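PDB 4NJ5: probable histone-lysine N-methyltransferase, H3 lysine-9 specific SUVH9 from Arabidopsis thaliana, which acts in gene silencing, apparently without methyltransferase activity, and may bind methylated DNA and recruit RNA polymerase V to chromatin during RNA-directed DNA methylation. Local coordinates for residues K18-Y23 with C91-H96; G328-Q333 with I470-L475; Q333-H338 with S438-P443. One frame throughout, in Å; residues are numbered along the deposited sequence.

Contact 1: K18-Y23 with C91-H96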
loop_
_atom_site.group_PDB
_atom_site.type_symbol
_atom_site.label_atom_id
_atom_site.label_comp_id
_atom_site.label_asym_id
_atom_site.label_seq_id
_atom_site.Cartn_x
_atom_site.Cartn_y
_atom_site.Cartn_z
ATOM N N LYS A 18 -3.092 8.853 9.544
ATOM C CA LYS A 18 -4.272 8.468 10.320
ATOM C C LYS A 18 -5.552 8.448 9.473
ATOM O O LYS A 18 -6.393 7.545 9.604
ATOM C CB LYS A 18 -4.455 9.401 11.521
ATOM C CG LYS A 18 -3.426 9.213 12.626
ATOM C CD LYS A 18 -3.610 7.873 13.318
ATOM C CE LYS A 18 -2.543 7.640 14.379
ATOM N NZ LYS A 18 -2.587 8.663 15.463
ATOM N N THR A 19 -5.693 9.443 8.602
ATOM C CA THR A 19 -6.874 9.520 7.757
ATOM C C THR A 19 -6.967 8.302 6.846
ATOM O O THR A 19 -8.033 7.694 6.716
ATOM C CB THR A 19 -6.894 10.798 6.893
ATOM O OG1 THR A 19 -6.791 11.953 7.736
ATOM C CG2 THR A 19 -8.189 10.871 6.095
ATOM N N ARG A 20 -5.851 7.942 6.223
ATOM C CA ARG A 20 -5.845 6.805 5.312
ATOM C C ARG A 20 -6.118 5.498 6.051
ATOM O O ARG A 20 -6.827 4.618 5.541
ATOM C CB ARG A 20 -4.540 6.742 4.512
ATOM C CG ARG A 20 -4.362 7.929 3.565
ATOM C CD ARG A 20 -3.384 7.629 2.436
ATOM N NE ARG A 20 -3.903 6.628 1.505
ATOM C CZ ARG A 20 -3.337 6.329 0.339
ATOM N NH1 ARG A 20 -2.237 6.962 -0.048
ATOM N NH2 ARG A 20 -3.876 5.406 -0.445
ATOM N N MET A 21 -5.574 5.385 7.261
ATOM C CA MET A 21 -5.842 4.210 8.090
ATOM C C MET A 21 -7.334 4.064 8.387
ATOM O O MET A 21 -7.900 2.961 8.293
ATOM C CB MET A 21 -5.050 4.278 9.392
ATOM C CG MET A 21 -3.793 3.437 9.392
ATOM S SD MET A 21 -3.138 3.278 11.060
ATOM C CE MET A 21 -2.592 4.959 11.346
ATOM N N ILE A 22 -7.968 5.179 8.738
ATOM C CA ILE A 22 -9.408 5.182 8.962
ATOM C C ILE A 22 -10.168 4.777 7.702
ATOM O O ILE A 22 -11.041 3.908 7.750
ATOM C CB ILE A 22 -9.914 6.553 9.442
ATOM C CG1 ILE A 22 -9.457 6.817 10.879
ATOM C CG2 ILE A 22 -11.432 6.622 9.359
ATOM C CD1 ILE A 22 -9.998 8.109 11.462
ATOM N N TYR A 23 -9.826 5.395 6.574
ATOM C CA TYR A 23 -10.521 5.105 5.321
ATOM C C TYR A 23 -10.466 3.619 4.949
ATOM O O TYR A 23 -11.507 2.979 4.750
ATOM C CB TYR A 23 -9.981 5.970 4.178
ATOM C CG TYR A 23 -10.665 5.711 2.854
ATOM C CD1 TYR A 23 -11.906 6.268 2.567
ATOM C CD2 TYR A 23 -10.069 4.909 1.893
ATOM C CE1 TYR A 23 -12.533 6.030 1.359
ATOM C CE2 TYR A 23 -10.691 4.663 0.683
ATOM C CZ TYR A 23 -11.920 5.226 0.421
ATOM O OH TYR A 23 -12.535 4.981 -0.783
ATOM N N CYS A 91 -11.155 12.213 -2.918
ATOM C CA CYS A 91 -11.992 13.210 -2.264
ATOM C C CYS A 91 -11.671 13.241 -0.781
ATOM O O CYS A 91 -11.578 14.314 -0.177
ATOM C CB CYS A 91 -13.477 12.902 -2.464
ATOM S SG CYS A 91 -13.984 12.747 -4.179
ATOM N N VAL A 92 -11.510 12.057 -0.196
ATOM C CA VAL A 92 -11.142 11.956 1.214
ATOM C C VAL A 92 -9.850 12.723 1.511
ATOM O O VAL A 92 -9.755 13.426 2.517
ATOM C CB VAL A 92 -10.995 10.487 1.662
ATOM C CG1 VAL A 92 -10.504 10.415 3.105
ATOM C CG2 VAL A 92 -12.320 9.750 1.503
ATOM N N MET A 93 -8.868 12.604 0.621
ATOM C CA MET A 93 -7.585 13.272 0.813
ATOM C C MET A 93 -7.536 14.689 0.246
ATOM O O MET A 93 -6.467 15.292 0.176
ATOM C CB MET A 93 -6.444 12.435 0.230
ATOM C CG MET A 93 -5.600 11.748 1.289
ATOM S SD MET A 93 -6.621 10.875 2.489
ATOM C CE MET A 93 -7.271 9.553 1.470
ATOM N N GLY A 94 -8.689 15.216 -0.160
ATOM C CA GLY A 94 -8.776 16.588 -0.632
ATOM C C GLY A 94 -8.038 16.890 -1.925
ATOM O O GLY A 94 -7.807 18.055 -2.255
ATOM N N LEU A 95 -7.668 15.848 -2.664
ATOM C CA LEU A 95 -6.950 16.025 -3.923
ATOM C C LEU A 95 -7.885 16.402 -5.067
ATOM O O LEU A 95 -7.556 17.241 -5.900
ATOM C CB LEU A 95 -6.187 14.751 -4.290
ATOM C CG LEU A 95 -4.868 14.503 -3.563
ATOM C CD1 LEU A 95 -4.454 13.045 -3.703
ATOM C CD2 LEU A 95 -3.779 15.430 -4.090
ATOM N N HIS A 96 -9.051 15.772 -5.100
ATOM C CA HIS A 96 -9.986 15.957 -6.198
ATOM C C HIS A 96 -11.384 15.648 -5.694
ATOM O O HIS A 96 -11.640 14.549 -5.202
ATOM C CB HIS A 96 -9.621 15.027 -7.354
ATOM C CG HIS A 96 -10.262 15.390 -8.653
ATOM N ND1 HIS A 96 -11.565 15.051 -8.965
ATOM C CD2 HIS A 96 -9.784 16.051 -9.735
ATOM C CE1 HIS A 96 -11.856 15.492 -10.170
ATOM N NE2 HIS A 96 -10.791 16.103 -10.663
#
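The Tyr23 ring meets the CG2 methyl of Val92 at a slant, with CD1 and CE1 each 3.7 Å from that carbon. The other flat group, the guanidinium of Arg20, is likewise approached obliquely by Met93 CE. Together they mark where the long N-terminal helix 8-35 lies against the end of helix 87-92, which belongs to the SRA (YDG) region.

That second helix stops in a Schellman motif. Leu95 N reaches back to Leu90 O and Gly94 N to Cys91 O, and Gly94, as the C-prime residue, takes a positive phi of 66°, which costs little without a side chain. Just ahead of it, Met93 has already left helical geometry and lays a flexible thioether across the side chain of Arg20, at about a right angle.

The residue types on helix 8-35 divide the work. Thr19 is two-faced: OG1 bonds back to His15 O in its own helix, while CG2, anti to the backbone N, slides past the branches of Val92 and comes within 3.8 Å of Val92 CG1. Arg20 gives its aliphatic part to the sulfur and sends its charged end on to a salt bridge with Glu89 and a bond to Ile83 O, so a charge beside a buried apolar patch is paired. Beta-branched Val92 offers one methyl to each neighbour, CG1 to Thr19 and CG2 to Tyr23. Helix 46-60 also borders the contact, touching Tyr23 through Ala51, Ala54 and Met58. Met93 SD rests 3.9 Å from Thr19 CG2 and equally far from Arg20 CG.

Contact 2: G328-Q333 with I470-L475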
loop_
_atom_site.group_PDB
_atom_site.type_symbol
_atom_site.label_atom_id
_atom_site.label_comp_id
_atom_site.label_asym_id
_atom_site.label_seq_id
_atom_site.Cartn_x
_atom_site.Cartn_y
_atom_site.Cartn_z
ATOM N N GLY A 328 -7.522 -11.566 1.930
ATOM C CA GLY A 328 -6.236 -11.947 2.491
ATOM C C GLY A 328 -5.570 -10.833 3.277
ATOM O O GLY A 328 -4.388 -10.915 3.609
ATOM N N THR A 329 -6.339 -9.792 3.584
ATOM C CA THR A 329 -5.804 -8.587 4.214
ATOM C C THR A 329 -5.970 -8.614 5.730
ATOM O O THR A 329 -7.043 -8.942 6.239
ATOM C CB THR A 329 -6.493 -7.323 3.650
ATOM O OG1 THR A 329 -6.452 -7.354 2.217
ATOM C CG2 THR A 329 -5.803 -6.062 4.140
ATOM N N LEU A 330 -4.905 -8.273 6.449
ATOM C CA LEU A 330 -4.970 -8.181 7.905
ATOM C C LEU A 330 -5.974 -7.106 8.317
ATOM O O LEU A 330 -5.922 -5.981 7.824
ATOM C CB LEU A 330 -3.594 -7.868 8.503
ATOM C CG LEU A 330 -3.548 -7.821 10.037
ATOM C CD1 LEU A 330 -3.790 -9.203 10.624
ATOM C CD2 LEU A 330 -2.233 -7.245 10.549
ATOM N N ILE A 331 -6.887 -7.459 9.219
ATOM C CA ILE A 331 -7.904 -6.525 9.690
ATOM C C ILE A 331 -7.367 -5.629 10.809
ATOM O O ILE A 331 -7.478 -4.403 10.742
ATOM C CB ILE A 331 -9.170 -7.265 10.171
ATOM C CG1 ILE A 331 -9.764 -8.103 9.032
ATOM C CG2 ILE A 331 -10.199 -6.274 10.699
ATOM C CD1 ILE A 331 -10.887 -9.035 9.461
ATOM N N ARG A 332 -6.783 -6.250 11.832
ATOM C CA ARG A 332 -6.156 -5.531 12.938
ATOM C C ARG A 332 -4.961 -6.329 13.469
ATOM O O ARG A 332 -4.873 -7.530 13.234
ATOM C CB ARG A 332 -7.163 -5.294 14.066
ATOM C CG ARG A 332 -7.753 -6.571 14.670
ATOM C CD ARG A 332 -8.832 -6.245 15.697
ATOM N NE ARG A 332 -9.429 -4.940 15.435
ATOM C CZ ARG A 332 -10.500 -4.733 14.675
ATOM N NH1 ARG A 332 -11.122 -5.750 14.096
ATOM N NH2 ARG A 332 -10.951 -3.503 14.500
ATOM N N GLN A 333 -4.047 -5.666 14.176
ATOM C CA GLN A 333 -2.941 -6.350 14.850
ATOM C C GLN A 333 -3.461 -7.269 15.962
ATOM O O GLN A 333 -4.454 -6.960 16.620
ATOM C CB GLN A 333 -1.956 -5.339 15.464
ATOM C CG GLN A 333 -1.122 -4.535 14.468
ATOM C CD GLN A 333 -0.032 -3.719 15.153
ATOM O OE1 GLN A 333 0.476 -4.101 16.209
ATOM N NE2 GLN A 333 0.330 -2.587 14.554
ATOM N N ILE A 470 4.751 -3.888 9.442
ATOM C CA ILE A 470 4.525 -4.392 10.790
ATOM C C ILE A 470 4.765 -5.890 10.883
ATOM O O ILE A 470 4.792 -6.603 9.871
ATOM C CB ILE A 470 3.099 -4.100 11.299
ATOM C CG1 ILE A 470 2.068 -4.852 10.456
ATOM C CG2 ILE A 470 2.829 -2.600 11.318
ATOM C CD1 ILE A 470 0.679 -4.854 11.053
ATOM N N VAL A 471 4.917 -6.355 12.118
ATOM C CA VAL A 471 5.189 -7.754 12.401
ATOM C C VAL A 471 3.981 -8.409 13.070
ATOM O O VAL A 471 3.323 -7.799 13.916
ATOM C CB VAL A 471 6.422 -7.884 13.324
ATOM C CG1 VAL A 471 6.636 -9.329 13.749
ATOM C CG2 VAL A 471 7.660 -7.332 12.634
ATOM N N GLN A 472 3.684 -9.644 12.668
ATOM C CA GLN A 472 2.689 -10.468 13.347
ATOM C C GLN A 472 3.244 -11.868 13.579
ATOM O O GLN A 472 3.884 -12.445 12.697
ATOM C CB GLN A 472 1.402 -10.560 12.523
ATOM C CG GLN A 472 0.637 -9.248 12.378
ATOM C CD GLN A 472 -0.117 -8.855 13.636
ATOM O OE1 GLN A 472 -1.307 -9.154 13.783
ATOM N NE2 GLN A 472 0.572 -8.174 14.551
ATOM N N PHE A 473 2.997 -12.415 14.764
ATOM C CA PHE A 473 3.388 -13.790 15.051
ATOM C C PHE A 473 2.286 -14.764 14.625
ATOM O O PHE A 473 1.141 -14.659 15.071
ATOM C CB PHE A 473 3.748 -13.965 16.532
ATOM C CG PHE A 473 4.968 -13.187 16.955
ATOM C CD1 PHE A 473 6.206 -13.449 16.385
ATOM C CD2 PHE A 473 4.879 -12.198 17.922
ATOM C CE1 PHE A 473 7.332 -12.733 16.768
ATOM C CE2 PHE A 473 6.003 -11.480 18.312
ATOM C CZ PHE A 473 7.230 -11.749 17.733
ATOM N N VAL A 474 2.658 -15.705 13.773
ATOM C CA VAL A 474 1.759 -16.628 13.169
ATOM C C VAL A 474 2.096 -18.096 13.344
ATOM O O VAL A 474 3.202 -18.511 13.263
ATOM C CB VAL A 474 1.562 -16.318 11.697
ATOM C CG1 VAL A 474 0.724 -17.356 11.028
ATOM C CG2 VAL A 474 0.965 -14.962 11.528
ATOM N N LEU A 475 1.065 -18.877 13.568
ATOM C CA LEU A 475 1.175 -20.295 13.585
ATOM C C LEU A 475 0.391 -20.893 12.463
ATOM O O LEU A 475 -0.737 -20.537 12.228
ATOM C CB LEU A 475 0.681 -20.832 14.895
ATOM C CG LEU A 475 1.542 -20.566 16.082
ATOM C CD1 LEU A 475 0.759 -20.887 17.316
ATOM C CD2 LEU A 475 2.819 -21.369 16.016
HETATM O O HOH W 1 0.920 -6.764 17.406
#
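Gln472 NE2, beside the side chain of Gln333, is held by two acceptors. Its stronger bond runs to Val471 O, 2.8 Å away and nearly straight at 170°, with that oxygen close to the plane of the amide. The other is a weak 3.2 Å bond from Gln472 NE2 to a water, which in turn donates to Gln333 OE1. A bend at chi2 (-76°) folds the Gln472 chain back toward its own strand, where NE2 meets the carbonyl of the residue before. At the far end of the amide, OE1 accepts from Lys334 N, which fixes the rotation of the group; OE1 also lies 3.4 Å from Gln333 CA. Glutamine suits this buried place because a single side chain can donate to one backbone and accept from another.

The contact fastens a pre-SET loop to strand 469-475 of the SET domain, next to the place where strand 337-338 joins that sheet in parallel. Gln333, extended beyond CG, runs across Gln472 at about a right angle, with the two amide planes turned 67° apart, and its NE2 goes on to Ser418 O. Apolar branches fill in alongside. Leu330 CD2 meets Ile470 CD1 at 3.8 Å, and the same isoleucine methyl touches the aliphatic part of Gln333, 3.9 Å from its CG. The backbone of Leu330 is held too, its carbonyl oxygen accepting a bond from Trp424 NE1.

Contact 3: Q333-H338 with S438-P443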
loop_
_atom_site.group_PDB
_atom_site.type_symbol
_atom_site.label_atom_id
_atom_site.label_comp_id
_atom_site.label_asym_id
_atom_site.label_seq_id
_atom_site.Cartn_x
_atom_site.Cartn_y
_atom_site.Cartn_z
ATOM N N GLN A 333 -4.047 -5.666 14.176
ATOM C CA GLN A 333 -2.941 -6.350 14.850
ATOM C C GLN A 333 -3.461 -7.269 15.962
ATOM O O GLN A 333 -4.454 -6.960 16.620
ATOM C CB GLN A 333 -1.956 -5.339 15.464
ATOM C CG GLN A 333 -1.122 -4.535 14.468
ATOM C CD GLN A 333 -0.032 -3.719 15.153
ATOM O OE1 GLN A 333 0.476 -4.101 16.209
ATOM N NE2 GLN A 333 0.330 -2.587 14.554
ATOM N N LYS A 334 -2.787 -8.399 16.162
ATOM C CA LYS A 334 -3.070 -9.308 17.279
ATOM C C LYS A 334 -1.753 -9.923 17.767
ATOM O O LYS A 334 -0.806 -10.016 17.001
ATOM C CB LYS A 334 -4.118 -10.381 16.907
ATOM C CG LYS A 334 -4.241 -10.690 15.423
ATOM C CD LYS A 334 -5.718 -10.819 15.009
ATOM C CE LYS A 334 -6.511 -11.731 15.948
ATOM N NZ LYS A 334 -6.131 -13.164 15.802
ATOM N N PRO A 335 -1.675 -10.332 19.041
ATOM C CA PRO A 335 -0.398 -10.857 19.550
ATOM C C PRO A 335 -0.002 -12.192 18.920
ATOM O O PRO A 335 1.177 -12.552 18.911
ATOM C CB PRO A 335 -0.668 -11.054 21.048
ATOM C CG PRO A 335 -2.147 -11.241 21.144
ATOM C CD PRO A 335 -2.739 -10.377 20.057
ATOM N N LEU A 336 -0.987 -12.913 18.398
ATOM C CA LEU A 336 -0.752 -14.226 17.820
ATOM C C LEU A 336 -1.861 -14.592 16.843
ATOM O O LEU A 336 -3.044 -14.510 17.169
ATOM C CB LEU A 336 -0.657 -15.284 18.924
ATOM C CG LEU A 336 -0.335 -16.715 18.496
ATOM C CD1 LEU A 336 1.032 -16.785 17.824
ATOM C CD2 LEU A 336 -0.395 -17.640 19.695
ATOM N N ILE A 337 -1.471 -14.993 15.640
ATOM C CA ILE A 337 -2.436 -15.426 14.643
ATOM C C ILE A 337 -2.403 -16.944 14.470
ATOM O O ILE A 337 -1.349 -17.528 14.201
ATOM C CB ILE A 337 -2.187 -14.751 13.282
ATOM C CG1 ILE A 337 -2.240 -13.227 13.424
ATOM C CG2 ILE A 337 -3.203 -15.236 12.259
ATOM C CD1 ILE A 337 -1.967 -12.476 12.137
ATOM N N HIS A 338 -3.561 -17.577 14.641
ATOM C CA HIS A 338 -3.699 -19.006 14.384
ATOM C C HIS A 338 -4.341 -19.231 13.019
ATOM O O HIS A 338 -5.558 -19.092 12.863
ATOM C CB HIS A 338 -4.549 -19.678 15.467
ATOM C CG HIS A 338 -3.977 -19.574 16.847
ATOM N ND1 HIS A 338 -3.151 -20.536 17.384
ATOM C CD2 HIS A 338 -4.124 -18.625 17.802
ATOM C CE1 HIS A 338 -2.807 -20.183 18.612
ATOM N NE2 HIS A 338 -3.385 -19.030 18.889
ATOM N N SER A 438 -10.948 -8.149 21.376
ATOM C CA SER A 438 -9.906 -8.397 22.365
ATOM C C SER A 438 -8.526 -8.733 21.779
ATOM O O SER A 438 -8.397 -9.545 20.861
ATOM C CB SER A 438 -10.357 -9.482 23.351
ATOM O OG SER A 438 -10.726 -10.675 22.681
ATOM N N TYR A 439 -7.509 -8.066 22.321
ATOM C CA TYR A 439 -6.098 -8.348 22.065
ATOM C C TYR A 439 -5.576 -8.990 23.345
ATOM O O TYR A 439 -5.197 -8.292 24.286
ATOM C CB TYR A 439 -5.353 -7.033 21.811
ATOM C CG TYR A 439 -3.907 -7.145 21.347
ATOM C CD1 TYR A 439 -2.895 -7.526 22.219
ATOM C CD2 TYR A 439 -3.554 -6.813 20.047
ATOM C CE1 TYR A 439 -1.580 -7.603 21.797
ATOM C CE2 TYR A 439 -2.245 -6.885 19.616
ATOM C CZ TYR A 439 -1.264 -7.281 20.495
ATOM O OH TYR A 439 0.037 -7.356 20.070
ATOM N N PRO A 440 -5.563 -10.330 23.394
ATOM C CA PRO A 440 -5.282 -11.044 24.647
ATOM C C PRO A 440 -3.865 -10.845 25.194
ATOM O O PRO A 440 -2.902 -10.756 24.430
ATOM C CB PRO A 440 -5.505 -12.518 24.272
ATOM C CG PRO A 440 -5.298 -12.574 22.796
ATOM C CD PRO A 440 -5.764 -11.250 22.260
ATOM N N ASP A 441 -3.753 -10.770 26.517
ATOM C CA ASP A 441 -2.455 -10.688 27.169
ATOM C C ASP A 441 -1.833 -12.076 27.211
ATOM O O ASP A 441 -2.267 -12.933 27.977
ATOM C CB ASP A 441 -2.596 -10.134 28.590
ATOM C CG ASP A 441 -1.261 -9.732 29.199
ATOM O OD1 ASP A 441 -0.494 -10.627 29.616
ATOM O OD2 ASP A 441 -0.983 -8.515 29.269
ATOM N N ILE A 442 -0.827 -12.299 26.372
ATOM C CA ILE A 442 -0.133 -13.582 26.329
ATOM C C ILE A 442 1.346 -13.380 26.645
ATOM O O ILE A 442 1.847 -12.259 26.557
ATOM C CB ILE A 442 -0.266 -14.250 24.943
ATOM C CG1 ILE A 442 0.420 -13.404 23.871
ATOM C CG2 ILE A 442 -1.728 -14.486 24.594
ATOM C CD1 ILE A 442 0.488 -14.086 22.528
ATOM N N PRO A 443 2.051 -14.460 27.028
ATOM C CA PRO A 443 3.495 -14.316 27.237
ATOM C C PRO A 443 4.180 -13.862 25.956
ATOM O O PRO A 443 3.803 -14.310 24.871
ATOM C CB PRO A 443 3.939 -15.736 27.588
ATOM C CG PRO A 443 2.725 -16.373 28.164
ATOM C CD PRO A 443 1.580 -15.812 27.380
HETATM O O HOH W 1 0.920 -6.764 17.406
#
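Pro335 is the bump of this contact, and the hollow that takes it is walled by Tyr439, Pro440 and Ile442. Its ring presses on one face of Tyr439 in a CH-pi contact: Pro335 CD stands 3.3 Å from the centroid of the Tyr439 ring and only 5° off the normal. Proline suits the spot because it is compact and its CD hydrogens, slightly electropositive beside the ring nitrogen, can lie on an aromatic face. Tyr439 lays that face against the proline because its CG stands trans to its own N (chi1 -172°). Gln333 O comes to the ring's edge, 3.5 Å from Tyr439 CD2.

Further along, Pro335 CG touches Pro440 twice, 3.4 Å from its carbonyl O and 3.8 Å from its CD, so two rigid rings abut. Ile442 closes the hollow with its longer branch: Ile442 CD1 reaches Pro335 CB at 3.6 Å and also brushes Leu336 CB. Tyr439 OH, the polar tip of a largely exposed residue, lies 2.9 Å from a water hydrogen-bonded to it in the plane of the ring, and that same water serves Gln333.

Arg436, two residues before the 438-443 loop, also bonds to Gln333 O. The loop, which precedes strand 448-450 of the SET domain, covers the pre-SET chain as it enters strand 337-338, at the edge of the sheet and on the way to the zinc-binding cysteines from Cys340 onward.

How the contacts relate
Contact 1 comes first along the chain and stands apart, its centre about 23 Å from that of contact 2 and about 29 Å from that of contact 3. Contacts 2 and 3 have centres about 10 Å apart, share Gln333 and one water, and bear on the same sheet: strand 337-338 pairs in parallel with 469-475, through Ile337 and both Phe473 and Leu475. In sequence, contact 3 falls within the span of contact 2, so the SET domain grips successive parts of one pre-SET segment. Helix 8-35 meets the SRA helix 87-92 in contact 1 and, through Met21, Trp424 in the SET range, which also bonds to Leu330 of the pre-SET loop.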